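Local coordinates for chitin deacetylase (Bombyx mori, PDB 5ZNT), which removes acetyl groups from the N-acetylglucosamine residues of chitin, yielding chitosan and acetate, as a secreted, zinc-dependent deacetylase of carbohydrate esterase family 4, at residues A[299-309]-A[319-327]. Numbering follows the deposited sequence.
Sequences YFVTMTQVIQW and AKNFEPWRE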
loop_
_atom_site.group_PDB
_atom_site.type_symbol
_atom_site.label_atom_id
_atom_site.label_comp_id
_atom_site.label_asym_id
_atom_site.label_seq_id
_atom_site.Cartn_x
_atom_site.Cartn_y
_atom_site.Cartn_z
ATOM N N TYR A 299 -14.057 -3.659 -7.327
ATOM C CA TYR A 299 -12.892 -3.190 -8.083
ATOM C C TYR A 299 -11.614 -3.412 -7.274
ATOM O O TYR A 299 -11.518 -2.960 -6.128
ATOM C CB TYR A 299 -12.997 -1.698 -8.403
ATOM C CG TYR A 299 -13.926 -1.359 -9.540
ATOM C CD1 TYR A 299 -15.314 -1.398 -9.367
ATOM C CD2 TYR A 299 -13.422 -0.978 -10.781
ATOM C CE1 TYR A 299 -16.181 -1.069 -10.416
ATOM C CE2 TYR A 299 -14.274 -0.646 -11.828
ATOM C CZ TYR A 299 -15.647 -0.696 -11.634
ATOM O OH TYR A 299 -16.477 -0.359 -12.675
ATOM N N PHE A 300 -10.630 -4.072 -7.890
ATOM C CA PHE A 300 -9.274 -4.169 -7.339
ATOM C C PHE A 300 -8.479 -2.994 -7.878
ATOM O O PHE A 300 -8.184 -2.939 -9.078
ATOM C CB PHE A 300 -8.628 -5.493 -7.734
ATOM C CG PHE A 300 -9.311 -6.695 -7.148
ATOM C CD1 PHE A 300 -10.462 -7.202 -7.730
ATOM C CD2 PHE A 300 -8.804 -7.318 -6.013
ATOM C CE1 PHE A 300 -11.104 -8.304 -7.187
ATOM C CE2 PHE A 300 -9.432 -8.443 -5.480
ATOM C CZ PHE A 300 -10.587 -8.922 -6.058
ATOM N N VAL A 301 -8.157 -2.040 -6.998
ATOM C CA VAL A 301 -7.563 -0.771 -7.381
ATOM C C VAL A 301 -6.316 -0.486 -6.541
ATOM O O VAL A 301 -6.088 -1.089 -5.485
ATOM C CB VAL A 301 -8.583 0.383 -7.231
ATOM C CG1 VAL A 301 -9.769 0.194 -8.212
ATOM C CG2 VAL A 301 -9.085 0.436 -5.799
ATOM N N THR A 302 -5.518 0.472 -7.011
ATOM C CA THR A 302 -4.373 0.936 -6.236
ATOM C C THR A 302 -4.831 1.816 -5.077
ATOM O O THR A 302 -5.974 2.279 -5.018
ATOM C CB THR A 302 -3.406 1.728 -7.108
ATOM O OG1 THR A 302 -3.997 2.985 -7.451
ATOM C CG2 THR A 302 -3.072 0.972 -8.395
ATOM N N MET A 303 -3.895 2.098 -4.171
ATOM C CA MET A 303 -4.197 2.999 -3.058
ATOM C C MET A 303 -4.505 4.401 -3.552
ATOM O O MET A 303 -5.438 5.050 -3.069
ATOM C CB MET A 303 -3.025 3.048 -2.085
ATOM C CG MET A 303 -2.568 1.703 -1.638
ATOM S SD MET A 303 -3.624 1.161 -0.314
ATOM C CE MET A 303 -2.499 1.277 0.994
ATOM N N THR A 304 -3.679 4.916 -4.472
ATOM C CA THR A 304 -3.955 6.225 -5.049
ATOM C C THR A 304 -5.346 6.257 -5.674
ATOM O O THR A 304 -6.063 7.257 -5.559
ATOM C CB THR A 304 -2.888 6.581 -6.087
ATOM O OG1 THR A 304 -1.653 6.856 -5.418
ATOM C CG2 THR A 304 -3.290 7.827 -6.924
ATOM N N GLN A 305 -5.761 5.153 -6.308
ATOM C CA GLN A 305 -7.084 5.114 -6.926
ATOM C C GLN A 305 -8.204 5.153 -5.885
ATOM O O GLN A 305 -9.284 5.686 -6.169
ATOM C CB GLN A 305 -7.202 3.879 -7.819
ATOM C CG GLN A 305 -6.507 4.095 -9.148
ATOM C CD GLN A 305 -6.363 2.851 -9.978
ATOM O OE1 GLN A 305 -6.594 1.733 -9.513
ATOM N NE2 GLN A 305 -5.997 3.038 -11.240
ATOM N N VAL A 306 -7.977 4.607 -4.687
ATOM C CA VAL A 306 -8.963 4.769 -3.620
ATOM C C VAL A 306 -9.128 6.247 -3.288
ATOM O O VAL A 306 -10.248 6.770 -3.236
ATOM C CB VAL A 306 -8.578 3.956 -2.371
ATOM C CG1 VAL A 306 -9.570 4.257 -1.228
ATOM C CG2 VAL A 306 -8.596 2.480 -2.669
ATOM N N ILE A 307 -8.008 6.944 -3.079
ATOM C CA ILE A 307 -8.063 8.365 -2.745
ATOM C C ILE A 307 -8.749 9.157 -3.857
ATOM O O ILE A 307 -9.506 10.096 -3.591
ATOM C CB ILE A 307 -6.644 8.900 -2.453
ATOM C CG1 ILE A 307 -6.071 8.224 -1.206
ATOM C CG2 ILE A 307 -6.649 10.432 -2.295
ATOM C CD1 ILE A 307 -4.570 8.547 -0.938
ATOM N N GLN A 308 -8.509 8.787 -5.118
ATOM C CA GLN A 308 -9.146 9.504 -6.217
ATOM C C GLN A 308 -10.661 9.319 -6.184
ATOM O O GLN A 308 -11.413 10.269 -6.445
ATOM C CB GLN A 308 -8.552 9.049 -7.550
ATOM C CG GLN A 308 -7.164 9.614 -7.790
ATOM C CD GLN A 308 -6.471 8.953 -8.951
ATOM O OE1 GLN A 308 -6.586 7.744 -9.148
ATOM N NE2 GLN A 308 -5.757 9.744 -9.739
ATOM N N TRP A 309 -11.127 8.124 -5.814
ATOM C CA TRP A 309 -12.563 7.911 -5.644
ATOM C C TRP A 309 -13.105 8.709 -4.461
ATOM O O TRP A 309 -14.173 9.324 -4.561
ATOM C CB TRP A 309 -12.861 6.428 -5.455
ATOM C CG TRP A 309 -14.341 6.107 -5.406
ATOM C CD1 TRP A 309 -15.116 5.662 -6.441
ATOM C CD2 TRP A 309 -15.211 6.209 -4.270
ATOM N NE1 TRP A 309 -16.417 5.489 -6.025
ATOM C CE2 TRP A 309 -16.503 5.821 -4.698
ATOM C CE3 TRP A 309 -15.028 6.598 -2.940
ATOM C CZ2 TRP A 309 -17.605 5.807 -3.840
ATOM C CZ3 TRP A 309 -16.123 6.585 -2.087
ATOM C CH2 TRP A 309 -17.396 6.184 -2.540
ATOM N N ALA A 319 -18.894 4.189 -11.952
ATOM C CA ALA A 319 -17.506 3.745 -11.821
ATOM C C ALA A 319 -16.948 3.186 -13.125
ATOM O O ALA A 319 -15.733 3.272 -13.362
ATOM C CB ALA A 319 -17.402 2.698 -10.706
ATOM N N LYS A 320 -17.814 2.650 -13.992
ATOM C CA LYS A 320 -17.364 2.031 -15.236
ATOM C C LYS A 320 -16.604 3.001 -16.127
ATOM O O LYS A 320 -15.738 2.578 -16.899
ATOM C CB LYS A 320 -18.557 1.470 -16.010
ATOM C CG LYS A 320 -19.055 0.147 -15.483
ATOM C CD LYS A 320 -20.291 -0.342 -16.244
ATOM C CE LYS A 320 -21.476 0.619 -16.050
ATOM N NZ LYS A 320 -22.759 0.108 -16.616
ATOM N N ASN A 321 -16.920 4.295 -16.064
ATOM C CA ASN A 321 -16.260 5.269 -16.923
ATOM C C ASN A 321 -15.460 6.292 -16.125
ATOM O O ASN A 321 -15.084 7.337 -16.664
ATOM C CB ASN A 321 -17.283 5.967 -17.831
ATOM C CG ASN A 321 -18.489 6.470 -17.068
ATOM O OD1 ASN A 321 -18.383 7.371 -16.237
ATOM N ND2 ASN A 321 -19.641 5.864 -17.321
ATOM N N PHE A 322 -15.185 6.004 -14.853
ATOM C CA PHE A 322 -14.347 6.864 -14.019
ATOM C C PHE A 322 -12.915 6.851 -14.553
ATOM O O PHE A 322 -12.241 5.812 -14.532
ATOM C CB PHE A 322 -14.415 6.372 -12.577
ATOM C CG PHE A 322 -13.827 7.315 -11.576
ATOM C CD1 PHE A 322 -14.057 8.682 -11.665
ATOM C CD2 PHE A 322 -13.043 6.831 -10.528
ATOM C CE1 PHE A 322 -13.525 9.554 -10.719
ATOM C CE2 PHE A 322 -12.511 7.689 -9.578
ATOM C CZ PHE A 322 -12.748 9.053 -9.668
ATOM N N GLU A 323 -12.450 7.998 -15.050
ATOM C CA GLU A 323 -11.176 8.035 -15.763
ATOM C C GLU A 323 -9.966 7.656 -14.910
ATOM O O GLU A 323 -9.098 6.932 -15.429
ATOM C CB GLU A 323 -10.961 9.417 -16.396
ATOM C CG GLU A 323 -11.781 9.644 -17.666
ATOM C CD GLU A 323 -11.662 8.490 -18.667
ATOM O OE1 GLU A 323 -10.525 8.035 -18.953
ATOM O OE2 GLU A 323 -12.713 8.025 -19.164
ATOM N N PRO A 324 -9.826 8.093 -13.649
ATOM C CA PRO A 324 -8.631 7.676 -12.887
ATOM C C PRO A 324 -8.502 6.171 -12.772
ATOM O O PRO A 324 -7.382 5.648 -12.809
ATOM C CB PRO A 324 -8.835 8.351 -11.523
ATOM C CG PRO A 324 -9.663 9.588 -11.850
ATOM C CD PRO A 324 -10.608 9.113 -12.917
ATOM N N TRP A 325 -9.619 5.449 -12.673
ATOM C CA TRP A 325 -9.556 3.994 -12.600
ATOM C C TRP A 325 -9.261 3.336 -13.945
ATOM O O TRP A 325 -9.064 2.111 -13.991
ATOM C CB TRP A 325 -10.857 3.446 -12.018
ATOM C CG TRP A 325 -11.028 3.726 -10.546
ATOM C CD1 TRP A 325 -10.255 4.536 -9.763
ATOM C CD2 TRP A 325 -12.041 3.190 -9.689
ATOM N NE1 TRP A 325 -10.724 4.528 -8.465
ATOM C CE2 TRP A 325 -11.813 3.705 -8.394
ATOM C CE3 TRP A 325 -13.116 2.326 -9.892
ATOM C CZ2 TRP A 325 -12.617 3.378 -7.311
ATOM C CZ3 TRP A 325 -13.917 2.009 -8.816
ATOM C CH2 TRP A 325 -13.674 2.543 -7.544
ATOM N N ARG A 326 -9.228 4.101 -15.035
ATOM C CA ARG A 326 -8.928 3.565 -16.355
ATOM C C ARG A 326 -7.528 3.931 -16.831
ATOM O O ARG A 326 -7.160 3.561 -17.948
ATOM C CB ARG A 326 -9.965 4.056 -17.381
ATOM C CG ARG A 326 -11.423 3.862 -16.963
ATOM C CD ARG A 326 -12.386 4.174 -18.109
ATOM N NE ARG A 326 -11.989 3.397 -19.272
ATOM C CZ ARG A 326 -12.505 2.214 -19.590
ATOM N NH1 ARG A 326 -13.482 1.688 -18.849
ATOM N NH2 ARG A 326 -12.047 1.568 -20.657
ATOM N N GLU A 327 -6.744 4.664 -16.034
ATOM C CA GLU A 327 -5.357 4.942 -16.415
ATOM C C GLU A 327 -4.603 3.626 -16.568
ATOM O O GLU A 327 -4.749 2.712 -15.741
ATOM C CB GLU A 327 -4.659 5.838 -15.385
ATOM C CG GLU A 327 -5.321 7.202 -15.146
ATOM C CD GLU A 327 -4.771 7.909 -13.897
ATOM O OE1 GLU A 327 -3.715 7.475 -13.384
ATOM O OE2 GLU A 327 -5.399 8.885 -13.417
HETATM O O HOH W 1 -7.763 0.239 -11.603
HETATM O O HOH W 2 -4.848 6.458 -10.962
#
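Trp325 is wedged against Tyr299 and Val301, at the end of strand 298-300, and the helix that starts at Met303. That strand pairs in parallel with strand 38-45 of the central sheet, and the helix follows it. The indole sits at the centre of an aromatic cluster with Tyr299 and Trp309. Val301 CG1 lies over one face, 4.1 Å from the centroid of the six-membered ring of Trp325. Phe322 CD2 lies over the opposite face, toward its rim. Tyr299 crosses at the far rim, with Trp325 CZ3 over its ring face and 3.4 Å from Tyr299 CG. The ring planes of Trp309 and Trp325 are nearly parallel but slid apart. With CG anti to the backbone N (chi1 -174°), the Trp309 ring places CD1 3.5 Å from Trp325 CZ2; its NE1 bonds to Arg314 O.

The solvent side is looser. Gln308 OE1 lies 3.3 Å from Pro324 CB, and a water lies within bonding distance of both Gln308 OE1 and Pro324 O. Glu327 OE2 comes no nearer than 3.8 Å to Gln308 NE2.

Back in the buried part, Gln305 NE2 gives a weak bond to Pro324 O. Gln305 OE1 accepts from Thr302 N, and Thr302 OG1 from Gln305 N. This capping box closes the helix N-terminus and fixes the amide. Trp325 NE1 donates to Gln305 O at 2.9 Å, nearly straight (167°), from the face of that carbonyl opposite Trp309 N.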